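Local coordinates for cutm, flavoprotein of carbon monoxide dehydrogenase (Hydrogenophaga pseudoflava, PDB 1FFV) that probably passes electrons from the iron-sulfur clusters of carbon monoxide dehydrogenase to an external acceptor through its bound FAD, at residues L30-H35 with R109-G114; I72-V77 with E165-I170. All blocks are in the same frame, centred on the assembly; numbering follows the deposited sequence.

Contact 1: residues L30-H35 with R109-G114; sequences LLAGGH and RGTIGG. With FAD (flavin-adenine dinucleotide), chain J.
G33 packs against R109 and G110 where the two loops come closest: its CA is 3.1 Å from R109 O, a CA-H...O contact, and a beta carbon there would run into that carbonyl, so only glycine fits. Beside it the H35 ring crosses the R109 side chain at about a right angle, CE1 3.5 Å from R109 CB. H35 ND1 donates almost straight (169°) to G33 O, 2.9 Å away and in the ring plane, which fixes the ring's rotation. With an alanine here, G33 O would probably lose its imidazole donor and a gap is likely to open beside the R109 methylenes. The guanidinium side is looser: the R109 chain folds back at chi2 and chi3 (-62° and -56°), and two waters link it to the other loop, NH2 through one to A32 O, NE through another to G33 O. Inward, both loops grip the FAD diphosphate. T111 N and OG1 each donate to O1P at 2.7 Å, and G33 N adds a weak bond; T111 OG1 also accepts from G114 N as the N-cap of helix 112-117. A32 N binds O1A and H35 N binds O2P. Such a glycine-rich pair of loops, backbone amides turned to the phosphates, is the diphosphate site of this FAD-binding family.

Contact 2: residues I72-V77 with E165-I170; sequences IGAMTV and EVMVEI. With FAD (flavin-adenine dinucleotide), chain J.
G73 O is gripped twice from its own turn, by T76 N at 2.9 Å and by T76 OG1 at 2.8 Å, the hydroxyl lying in the carbonyl plane on a lone pair. This closes a type I turn, and threonine suits its fourth position by adding a side-chain donor to the usual backbone bond. The turn ends strand 69-73, whose last residues pair antiparallel with strand 166-173. I72 and I170 form the hydrogen-bonded pair: I170 N donates to I72 O at 2.7 Å, nearly straight (170°), and I72 N returns the bond to I170 O. Their beta-branched side chains share one face of the sheet, where helix 112-117 packs on them through I112 and I116. With CG1 anti to the carbonyl carbon and the chain bent at chi2 (81°), I170 brings CD1 within 3.8 Å of A74 CA. Past G73, A74 N reaches V168 O from above the carbonyl plane, while A74 CB nestles 3.1 Å from M167 O; a methyl is small enough for this tight corner. That same M167 O accepts from FAD N6A, and M167 N donates to FAD N1A at 2.7 Å. The backbone of M167 thus reads the adenine edge with one donor and one acceptor, a pairing characteristic of adenine recognition, built here onto a strand of the five-stranded antiparallel sheet in the FAD-binding domain.

From the N terminus the chain first leaves strand 28-31 through the loop 32-35, then runs on to strand 69-73 and the turn of 72-77. It returns at 109-114 to close the loop of contact 1, and only later, at 165-170, closes that of contact 2, so the two closures cross instead of nesting. Contact 1 joins the loop that follows an outer strand of the three-stranded parallel sheet to the loop leading into helix 112-117; contact 2 joins two neighbouring strands of the antiparallel sheet. Probable backbone hydrogen bonds from G113 N to A74 O and from I112 N to T76 O tie the two contacts, and the FAD spans both.

Contact 1: residues L30-H35 with R109-G114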
# COMPACT_ATOMS: atom_id res chain seq x y z
N LEU C 30 36.20 -27.12 10.20
CA LEU C 30 35.11 -28.01 10.60
C LEU C 30 33.97 -27.20 11.21
O LEU C 30 34.21 -26.31 12.04
CB LEU C 30 35.61 -29.04 11.62
CG LEU C 30 36.66 -30.04 11.15
CD1 LEU C 30 37.18 -30.85 12.33
CD2 LEU C 30 36.06 -30.94 10.09
N LEU C 31 32.75 -27.47 10.77
CA LEU C 31 31.58 -26.77 11.28
C LEU C 31 30.82 -27.73 12.19
O LEU C 31 30.32 -28.76 11.73
CB LEU C 31 30.65 -26.37 10.12
CG LEU C 31 29.71 -25.16 10.22
CD1 LEU C 31 28.57 -25.34 9.23
CD2 LEU C 31 29.16 -24.97 11.62
N ALA C 32 30.75 -27.41 13.48
CA ALA C 32 30.01 -28.25 14.42
C ALA C 32 28.71 -27.50 14.74
O ALA C 32 27.94 -27.20 13.83
CB ALA C 32 30.84 -28.50 15.67
N GLY C 33 28.49 -27.15 16.00
CA GLY C 33 27.29 -26.41 16.37
C GLY C 33 27.26 -25.01 15.77
O GLY C 33 26.22 -24.36 15.75
N GLY C 34 28.43 -24.56 15.30
CA GLY C 34 28.54 -23.24 14.68
C GLY C 34 28.33 -22.04 15.58
O GLY C 34 28.39 -20.90 15.11
N HIS C 35 28.13 -22.27 16.88
CA HIS C 35 27.89 -21.15 17.78
C HIS C 35 29.10 -20.36 18.29
O HIS C 35 28.97 -19.50 19.16
CB HIS C 35 26.91 -21.54 18.88
CG HIS C 35 25.48 -21.48 18.44
ND1 HIS C 35 24.99 -22.26 17.41
CD2 HIS C 35 24.45 -20.68 18.83
CE1 HIS C 35 23.73 -21.94 17.18
NE2 HIS C 35 23.38 -20.99 18.03
N ARG C 109 22.48 -26.45 19.90
CA ARG C 109 23.40 -26.55 18.77
C ARG C 109 24.86 -26.71 19.21
O ARG C 109 25.59 -27.54 18.67
CB ARG C 109 23.27 -25.32 17.87
CG ARG C 109 21.90 -25.14 17.20
CD ARG C 109 21.54 -26.29 16.27
NE ARG C 109 22.55 -26.50 15.23
CZ ARG C 109 22.62 -27.57 14.43
NH1 ARG C 109 21.73 -28.55 14.53
NH2 ARG C 109 23.62 -27.68 13.57
N GLY C 110 25.28 -25.92 20.19
CA GLY C 110 26.64 -26.00 20.68
C GLY C 110 26.92 -27.40 21.20
O GLY C 110 26.11 -27.99 21.93
N THR C 111 28.08 -27.93 20.80
CA THR C 111 28.49 -29.27 21.22
C THR C 111 29.64 -29.24 22.22
O THR C 111 30.43 -28.29 22.26
CB THR C 111 28.92 -30.12 20.01
OG1 THR C 111 30.12 -29.59 19.45
CG2 THR C 111 27.84 -30.13 18.94
N ILE C 112 29.72 -30.28 23.04
CA ILE C 112 30.79 -30.40 24.03
C ILE C 112 32.14 -30.43 23.30
O ILE C 112 33.10 -29.79 23.73
CB ILE C 112 30.61 -31.67 24.90
CG1 ILE C 112 31.82 -31.86 25.82
CG2 ILE C 112 30.37 -32.89 24.01
CD1 ILE C 112 31.62 -32.93 26.90
N GLY C 113 32.18 -31.15 22.18
CA GLY C 113 33.39 -31.24 21.38
C GLY C 113 33.82 -29.90 20.79
O GLY C 113 35.02 -29.61 20.75
N GLY C 114 32.87 -29.09 20.35
CA GLY C 114 33.19 -27.78 19.80
C GLY C 114 33.64 -26.82 20.89
O GLY C 114 34.54 -25.99 20.69
PA FAD J . 31.78 -24.44 16.40
O1A FAD J . 31.82 -25.15 15.10
O2A FAD J . 31.21 -23.22 16.47
O5B FAD J . 33.23 -24.31 16.73
C5B FAD J . 34.06 -25.45 16.78
C4B FAD J . 35.51 -24.98 16.69
O4B FAD J . 36.27 -26.18 17.00
C3B FAD J . 36.03 -24.66 15.31
O3B FAD J . 37.30 -24.12 15.25
C2B FAD J . 35.83 -26.02 14.67
O2B FAD J . 36.48 -26.08 13.44
C1B FAD J . 36.41 -26.92 15.70
N9A FAD J . 35.69 -28.16 15.97
C8A FAD J . 34.36 -28.30 16.29
N7A FAD J . 34.02 -29.57 16.49
C5A FAD J . 35.17 -30.28 16.28
C6A FAD J . 35.45 -31.71 16.35
N6A FAD J . 34.57 -32.62 16.63
N1A FAD J . 36.74 -32.04 16.07
C2A FAD J . 37.69 -31.12 15.77
N3A FAD J . 37.53 -29.81 15.68
C4A FAD J . 36.25 -29.43 15.96
N1 FAD J . 30.44 -21.52 25.88
C2 FAD J . 30.75 -21.76 27.15
O2 FAD J . 31.50 -22.62 27.45
N3 FAD J . 30.20 -21.00 28.21
C4 FAD J . 29.33 -19.97 27.99
O4 FAD J . 28.88 -19.35 28.93
C4X FAD J . 28.99 -19.70 26.60
N5 FAD J . 28.14 -18.71 26.32
C5X FAD J . 27.85 -18.49 25.01
C6 FAD J . 26.96 -17.45 24.73
C7 FAD J . 26.61 -17.14 23.46
C7M FAD J . 25.65 -16.01 23.19
C8 FAD J . 27.14 -17.90 22.36
C8M FAD J . 26.76 -17.58 20.93
C9 FAD J . 28.03 -18.95 22.62
C9A FAD J . 28.38 -19.25 23.93
N10 FAD J . 29.28 -20.30 24.26
C10 FAD J . 29.59 -20.53 25.56
C1' FAD J . 29.85 -21.15 23.16
C2' FAD J . 29.29 -22.58 22.74
O2' FAD J . 29.31 -22.87 24.11
C3' FAD J . 30.44 -22.55 21.76
O3' FAD J . 29.16 -22.80 21.15
C4' FAD J . 30.81 -23.77 20.95
O4' FAD J . 31.95 -23.17 21.66
C5' FAD J . 31.88 -23.86 19.86
O5' FAD J . 31.06 -25.25 19.88
P FAD J . 30.29 -25.56 18.60
O1P FAD J . 29.74 -26.98 18.84
O2P FAD J . 29.30 -24.64 18.30
O3P FAD J . 31.25 -25.49 17.48
O HOH W 1 25.57 -25.80 12.89
O HOH W 2 23.55 -24.03 14.17

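Contact 2: residues I72-V77 with E165-I170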
# COMPACT_ATOMS: atom_id res chain seq x y z
N ILE C 72 31.21 -40.04 25.30
CA ILE C 72 30.35 -38.98 24.80
C ILE C 72 30.77 -38.54 23.40
O ILE C 72 31.90 -38.10 23.19
CB ILE C 72 30.40 -37.76 25.74
CG1 ILE C 72 30.00 -38.16 27.17
CG2 ILE C 72 29.47 -36.67 25.24
CD1 ILE C 72 30.19 -37.07 28.21
N GLY C 73 29.84 -38.67 22.44
CA GLY C 73 30.13 -38.26 21.07
C GLY C 73 30.48 -36.78 21.01
O GLY C 73 29.81 -35.95 21.64
N ALA C 74 31.52 -36.44 20.26
CA ALA C 74 31.95 -35.04 20.14
C ALA C 74 30.82 -34.10 19.75
O ALA C 74 30.80 -32.94 20.16
CB ALA C 74 33.10 -34.93 19.15
N MET C 75 29.87 -34.61 18.95
CA MET C 75 28.75 -33.81 18.49
C MET C 75 27.54 -33.78 19.43
O MET C 75 26.45 -33.32 19.05
CB MET C 75 28.34 -34.22 17.08
CG MET C 75 29.30 -33.75 16.00
SD MET C 75 29.52 -31.96 16.01
CE MET C 75 28.14 -31.45 15.09
N THR C 76 27.71 -34.28 20.65
CA THR C 76 26.64 -34.26 21.62
C THR C 76 26.36 -32.79 21.93
O THR C 76 27.26 -32.02 22.24
CB THR C 76 27.01 -34.96 22.95
OG1 THR C 76 27.26 -36.35 22.70
CG2 THR C 76 25.88 -34.83 23.97
N VAL C 77 25.10 -32.42 21.83
CA VAL C 77 24.65 -31.06 22.08
C VAL C 77 24.56 -30.80 23.60
O VAL C 77 24.27 -31.73 24.38
CB VAL C 77 23.32 -30.85 21.32
CG1 VAL C 77 22.22 -30.30 22.20
CG2 VAL C 77 23.56 -30.01 20.08
N GLU C 165 42.74 -33.36 11.83
CA GLU C 165 42.08 -34.28 12.75
C GLU C 165 40.66 -33.85 13.10
O GLU C 165 40.30 -32.68 12.98
CB GLU C 165 42.88 -34.42 14.04
CG GLU C 165 44.17 -35.20 13.92
CD GLU C 165 44.92 -35.22 15.23
OE1 GLU C 165 45.10 -34.15 15.83
OE2 GLU C 165 45.32 -36.32 15.68
N VAL C 166 39.87 -34.82 13.54
CA VAL C 166 38.49 -34.61 13.95
C VAL C 166 38.33 -35.26 15.32
O VAL C 166 38.65 -36.44 15.49
CB VAL C 166 37.51 -35.29 12.96
CG1 VAL C 166 36.07 -35.16 13.45
CG2 VAL C 166 37.66 -34.71 11.58
N MET C 167 37.89 -34.49 16.32
CA MET C 167 37.67 -35.07 17.64
C MET C 167 36.42 -35.91 17.51
O MET C 167 35.37 -35.40 17.14
CB MET C 167 37.46 -34.02 18.74
CG MET C 167 37.37 -34.66 20.14
SD MET C 167 37.10 -33.52 21.52
CE MET C 167 38.67 -32.67 21.59
N VAL C 168 36.55 -37.21 17.79
CA VAL C 168 35.44 -38.15 17.68
C VAL C 168 34.58 -38.28 18.93
O VAL C 168 33.35 -38.22 18.86
CB VAL C 168 35.97 -39.55 17.24
CG1 VAL C 168 34.87 -40.61 17.36
CG2 VAL C 168 36.48 -39.47 15.81
N GLU C 169 35.22 -38.45 20.09
CA GLU C 169 34.48 -38.62 21.33
C GLU C 169 35.26 -38.18 22.56
O GLU C 169 36.49 -38.06 22.54
CB GLU C 169 34.06 -40.09 21.48
CG GLU C 169 35.23 -41.05 21.34
CD GLU C 169 34.82 -42.52 21.25
OE1 GLU C 169 35.39 -43.34 22.00
OE2 GLU C 169 33.94 -42.85 20.42
N ILE C 170 34.52 -37.93 23.64
CA ILE C 170 35.11 -37.53 24.90
C ILE C 170 34.89 -38.68 25.89
O ILE C 170 33.75 -39.05 26.20
CB ILE C 170 34.48 -36.20 25.44
CG1 ILE C 170 34.91 -35.01 24.56
CG2 ILE C 170 34.92 -35.96 26.88
CD1 ILE C 170 34.11 -34.85 23.29
PA FAD J . 31.78 -24.44 16.40
O1A FAD J . 31.82 -25.15 15.10
O2A FAD J . 31.21 -23.22 16.47
O5B FAD J . 33.23 -24.31 16.73
C5B FAD J . 34.06 -25.45 16.78
C4B FAD J . 35.51 -24.98 16.69
O4B FAD J . 36.27 -26.18 17.00
C3B FAD J . 36.03 -24.66 15.31
O3B FAD J . 37.30 -24.12 15.25
C2B FAD J . 35.83 -26.02 14.67
O2B FAD J . 36.48 -26.08 13.44
C1B FAD J . 36.41 -26.92 15.70
N9A FAD J . 35.69 -28.16 15.97
C8A FAD J . 34.36 -28.30 16.29
N7A FAD J . 34.02 -29.57 16.49
C5A FAD J . 35.17 -30.28 16.28
C6A FAD J . 35.45 -31.71 16.35
N6A FAD J . 34.57 -32.62 16.63
N1A FAD J . 36.74 -32.04 16.07
C2A FAD J . 37.69 -31.12 15.77
N3A FAD J . 37.53 -29.81 15.68
C4A FAD J . 36.25 -29.43 15.96
N1 FAD J . 30.44 -21.52 25.88
C2 FAD J . 30.75 -21.76 27.15
O2 FAD J . 31.50 -22.62 27.45
N3 FAD J . 30.20 -21.00 28.21
C4 FAD J . 29.33 -19.97 27.99
O4 FAD J . 28.88 -19.35 28.93
C4X FAD J . 28.99 -19.70 26.60
N5 FAD J . 28.14 -18.71 26.32
C5X FAD J . 27.85 -18.49 25.01
C6 FAD J . 26.96 -17.45 24.73
C7 FAD J . 26.61 -17.14 23.46
C7M FAD J . 25.65 -16.01 23.19
C8 FAD J . 27.14 -17.90 22.36
C8M FAD J . 26.76 -17.58 20.93
C9 FAD J . 28.03 -18.95 22.62
C9A FAD J . 28.38 -19.25 23.93
N10 FAD J . 29.28 -20.30 24.26
C10 FAD J . 29.59 -20.53 25.56
C1' FAD J . 29.85 -21.15 23.16
C2' FAD J . 29.29 -22.58 22.74
O2' FAD J . 29.31 -22.87 24.11
C3' FAD J . 30.44 -22.55 21.76
O3' FAD J . 29.16 -22.80 21.15
C4' FAD J . 30.81 -23.77 20.95
O4' FAD J . 31.95 -23.17 21.66
C5' FAD J . 31.88 -23.86 19.86
O5' FAD J . 31.06 -25.25 19.88
P FAD J . 30.29 -25.56 18.60
O1P FAD J . 29.74 -26.98 18.84
O2P FAD J . 29.30 -24.64 18.30
O3P FAD J . 31.25 -25.49 17.48